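Local atomic coordinates of NLP/P60 family protein (Bacillus cereus ATCC 10987, PDB entry 3H41), a protein that probably cleaves gamma-D-glutamyl-L-lysine bonds in murein peptides as an NlpC/P60 cysteine peptidase, releasing the dipeptide L-Ala-gamma-D-Glu during cell wall degradation. Residues N145-L150 / I223-G228. Sequence-based numbering, arbitrary orientation.
Sequences NTRLPL and IYKSHG
The amide oxygen of N145 rests against the backbone of S226, OD1 lying 3.3 Å from its CA and touching CB as well. With CG anti to the backbone N (chi1 -164°), the N145 side chain reaches toward S226, the residue whose CA lies nearest its own across the two segments. R147, two residues on, folds back along the same side and fixes this amide. Its NE and NH2 grip OD1 side-on, and the oxygen lies nearly in the guanidinium plane. The two nitrogens come to the same face of the amide but differ in height: NH2, 3.1 Å from OD1, is tilted only 19° from the carbonyl plane, whereas NE, at 3.3 Å, stands well above it. A weak bond from NE to N145 O ties the guanidinium to the backbone too. The bend at chi2 of R147 (102°) turns the chain toward N145, and NH2 ends 3.1 Å from K225 O. That carbonyl also accepts from G228 N, one of the bonds of the Schellman motif that ends the helix, with G228 at positive phi as its C-prime residue. The contact joins the start of strand 147-153 and the loop before it, in the second SH3-like domain, to the C-terminal end of helix 218-225 in the NlpC/P60 catalytic domain. Q181 bridges the two sides, OE1 accepting from R147 NH1 and NE2 donating to K225 O. K225 lays its aliphatic chain beside the guanidinium, CG 3.7 Å from R147 NH2 and CE over one face. Its NZ bonds to G86 O and lies 5.6 Å from R147 NH2, the two like charges near but not in contact. S226 meets N145 through carbon, while its hydroxyl is engaged with Y144 OH.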
ATOM      1  N   ASN A 145      -7.204   2.263  -2.282  1.00 10.26           N
ATOM      2  CA  ASN A 145      -7.216   1.185  -1.274  1.00 10.97           C
ATOM      3  C   ASN A 145      -7.464   1.671   0.151  1.00 10.26           C
ATOM      4  O   ASN A 145      -7.437   0.870   1.078  1.00 13.51           O
ATOM      5  CB  ASN A 145      -5.935   0.338  -1.305  1.00 12.08           C
ATOM      6  CG  ASN A 145      -6.097  -0.988  -0.568  1.00 18.30           C
ATOM      7  OD1 ASN A 145      -7.137  -1.667  -0.686  1.00 14.41           O
ATOM      8  ND2 ASN A 145      -5.080  -1.344   0.232  1.00 17.10           N
ATOM      9  N   THR A 146      -7.681   2.970   0.318  1.00 11.49           N
ATOM     10  CA  THR A 146      -8.172   3.559   1.583  1.00 12.79           C
ATOM     11  C   THR A 146      -9.612   3.069   1.799  1.00 11.70           C
ATOM     12  O   THR A 146     -10.395   3.041   0.838  1.00 12.80           O
ATOM     13  CB  THR A 146      -8.118   5.090   1.514  1.00 10.37           C
ATOM     14  OG1 THR A 146      -6.737   5.537   1.294  1.00 11.40           O
ATOM     15  CG2 THR A 146      -8.725   5.745   2.792  1.00 14.25           C
ATOM     16  N   ARG A 147      -9.936   2.638   3.020  1.00 12.27           N
ATOM     17  CA  ARG A 147     -11.271   2.196   3.374  1.00 11.28           C
ATOM     18  C   ARG A 147     -11.787   3.042   4.517  1.00 12.11           C
ATOM     19  O   ARG A 147     -11.137   3.137   5.541  1.00 11.71           O
ATOM     20  CB  ARG A 147     -11.307   0.735   3.801  1.00 14.33           C
ATOM     21  CG  ARG A 147     -10.792  -0.250   2.775  1.00 15.76           C
ATOM     22  CD  ARG A 147      -9.354  -0.712   3.116  1.00 17.58           C
ATOM     23  NE  ARG A 147      -8.866  -1.636   2.094  1.00 16.16           N
ATOM     24  CZ  ARG A 147      -9.257  -2.909   1.974  1.00 17.97           C
ATOM     25  NH1 ARG A 147     -10.096  -3.459   2.841  1.00 20.73           N
ATOM     26  NH2 ARG A 147      -8.789  -3.644   0.991  1.00 17.63           N
ATOM     27  N   LEU A 148     -12.957   3.653   4.334  1.00 13.08           N
ATOM     28  CA  LEU A 148     -13.598   4.415   5.391  1.00 14.19           C
ATOM     29  C   LEU A 148     -15.070   4.019   5.523  1.00 11.54           C
ATOM     30  O   LEU A 148     -15.749   3.764   4.513  1.00 14.68           O
ATOM     31  CB  LEU A 148     -13.461   5.910   5.132  1.00 13.93           C
ATOM     32  CG  LEU A 148     -12.025   6.452   5.084  1.00 15.41           C
ATOM     33  CD1 LEU A 148     -12.011   7.811   4.393  1.00 13.70           C
ATOM     34  CD2 LEU A 148     -11.371   6.546   6.462  1.00 13.12           C
ATOM     35  N   PRO A 149     -15.576   3.986   6.757  1.00 12.43           N
ATOM     36  CA  PRO A 149     -16.982   3.574   6.920  1.00 13.78           C
ATOM     37  C   PRO A 149     -17.970   4.460   6.141  1.00 13.37           C
ATOM     38  O   PRO A 149     -17.854   5.689   6.157  1.00 15.80           O
ATOM     39  CB  PRO A 149     -17.221   3.732   8.421  1.00 15.18           C
ATOM     40  CG  PRO A 149     -15.882   3.687   9.056  1.00 18.46           C
ATOM     41  CD  PRO A 149     -14.930   4.255   8.047  1.00 12.83           C
ATOM     42  N   LEU A 150     -18.931   3.830   5.485  1.00 15.70           N
ATOM     43  CA  LEU A 150     -19.925   4.518   4.700  1.00 15.90           C
ATOM     44  C   LEU A 150     -20.979   5.038   5.665  1.00 16.70           C
ATOM     45  O   LEU A 150     -21.499   4.263   6.471  1.00 14.04           O
ATOM     46  CB  LEU A 150     -20.586   3.573   3.717  1.00 17.11           C
ATOM     47  CG  LEU A 150     -21.750   4.075   2.848  1.00 21.65           C
ATOM     48  CD1 LEU A 150     -21.288   5.148   1.862  1.00 20.13           C
ATOM     49  CD2 LEU A 150     -22.367   2.861   2.122  1.00 27.62           C
ATOM     50  N   ILE A 223      -2.640  -4.321  -4.874  1.00  9.73           N
ATOM     51  CA  ILE A 223      -3.525  -4.756  -5.959  1.00 13.21           C
ATOM     52  C   ILE A 223      -4.383  -5.914  -5.461  1.00 15.39           C
ATOM     53  O   ILE A 223      -5.620  -5.891  -5.597  1.00 16.16           O
ATOM     54  CB  ILE A 223      -2.728  -5.237  -7.178  1.00 11.67           C
ATOM     55  CG1 ILE A 223      -2.150  -4.039  -7.939  1.00 17.30           C
ATOM     56  CG2 ILE A 223      -3.607  -6.059  -8.122  1.00 17.45           C
ATOM     57  CD1 ILE A 223      -1.180  -4.445  -9.011  1.00 19.56           C
ATOM     58  N   TYR A 224      -3.737  -6.904  -4.839  1.00 11.58           N
ATOM     59  CA  TYR A 224      -4.507  -8.053  -4.324  1.00 12.72           C
ATOM     60  C   TYR A 224      -5.423  -7.680  -3.171  1.00 12.24           C
ATOM     61  O   TYR A 224      -6.573  -8.104  -3.162  1.00 15.54           O
ATOM     62  CB  TYR A 224      -3.583  -9.217  -3.970  1.00 13.96           C
ATOM     63  CG  TYR A 224      -3.318 -10.098  -5.161  1.00 12.09           C
ATOM     64  CD1 TYR A 224      -4.182 -11.194  -5.450  1.00 11.76           C
ATOM     65  CD2 TYR A 224      -2.257  -9.875  -6.021  1.00 17.79           C
ATOM     66  CE1 TYR A 224      -3.973 -11.999  -6.521  1.00 11.63           C
ATOM     67  CE2 TYR A 224      -2.053 -10.700  -7.124  1.00 20.51           C
ATOM     68  CZ  TYR A 224      -2.923 -11.769  -7.349  1.00 17.03           C
ATOM     69  OH  TYR A 224      -2.773 -12.599  -8.424  1.00 16.08           O
ATOM     70  N   LYS A 225      -4.937  -6.863  -2.240  1.00 11.62           N
ATOM     71  CA  LYS A 225      -5.686  -6.524  -1.044  1.00 12.43           C
ATOM     72  C   LYS A 225      -6.961  -5.759  -1.378  1.00 13.86           C
ATOM     73  O   LYS A 225      -8.031  -6.012  -0.783  1.00 12.80           O
ATOM     74  CB  LYS A 225      -4.837  -5.705  -0.092  1.00 13.51           C
ATOM     75  CG  LYS A 225      -5.584  -5.431   1.207  1.00 15.75           C
ATOM     76  CD  LYS A 225      -4.748  -5.512   2.444  1.00 26.87           C
ATOM     77  CE  LYS A 225      -5.544  -5.066   3.676  1.00 28.78           C
ATOM     78  NZ  LYS A 225      -4.702  -4.351   4.702  1.00 29.07           N
ATOM     79  N   SER A 226      -6.848  -4.874  -2.366  1.00 11.74           N
ATOM     80  CA  SER A 226      -7.993  -4.062  -2.836  1.00 12.88           C
ATOM     81  C   SER A 226      -9.077  -4.879  -3.514  1.00 12.81           C
ATOM     82  O   SER A 226     -10.200  -4.381  -3.707  1.00 11.54           O
ATOM     83  CB  SER A 226      -7.505  -2.954  -3.768  1.00 13.04           C
ATOM     84  OG  SER A 226      -7.075  -3.430  -5.045  1.00 11.15           O
ATOM     85  N   HIS A 227      -8.738  -6.107  -3.902  1.00 12.99           N
ATOM     86  CA  HIS A 227      -9.663  -7.054  -4.512  1.00 12.75           C
ATOM     87  C   HIS A 227      -9.982  -8.222  -3.563  1.00 12.20           C
ATOM     88  O   HIS A 227     -10.420  -9.317  -4.005  1.00 14.68           O
ATOM     89  CB  HIS A 227      -9.087  -7.570  -5.842  1.00 10.59           C
ATOM     90  CG  HIS A 227      -9.103  -6.539  -6.923  1.00 15.65           C
ATOM     91  ND1 HIS A 227     -10.252  -6.215  -7.614  1.00 14.99           N
ATOM     92  CD2 HIS A 227      -8.135  -5.714  -7.394  1.00 13.07           C
ATOM     93  CE1 HIS A 227      -9.979  -5.273  -8.501  1.00 15.34           C
ATOM     94  NE2 HIS A 227      -8.706  -4.938  -8.381  1.00 14.01           N
ATOM     95  N   GLY A 228      -9.779  -7.984  -2.274  1.00 11.97           N
ATOM     96  CA  GLY A 228     -10.217  -8.915  -1.206  1.00 13.00           C
ATOM     97  C   GLY A 228      -9.268 -10.055  -0.849  1.00 15.21           C
ATOM     98  O   GLY A 228      -9.621 -10.946  -0.082  1.00 16.67           O
TER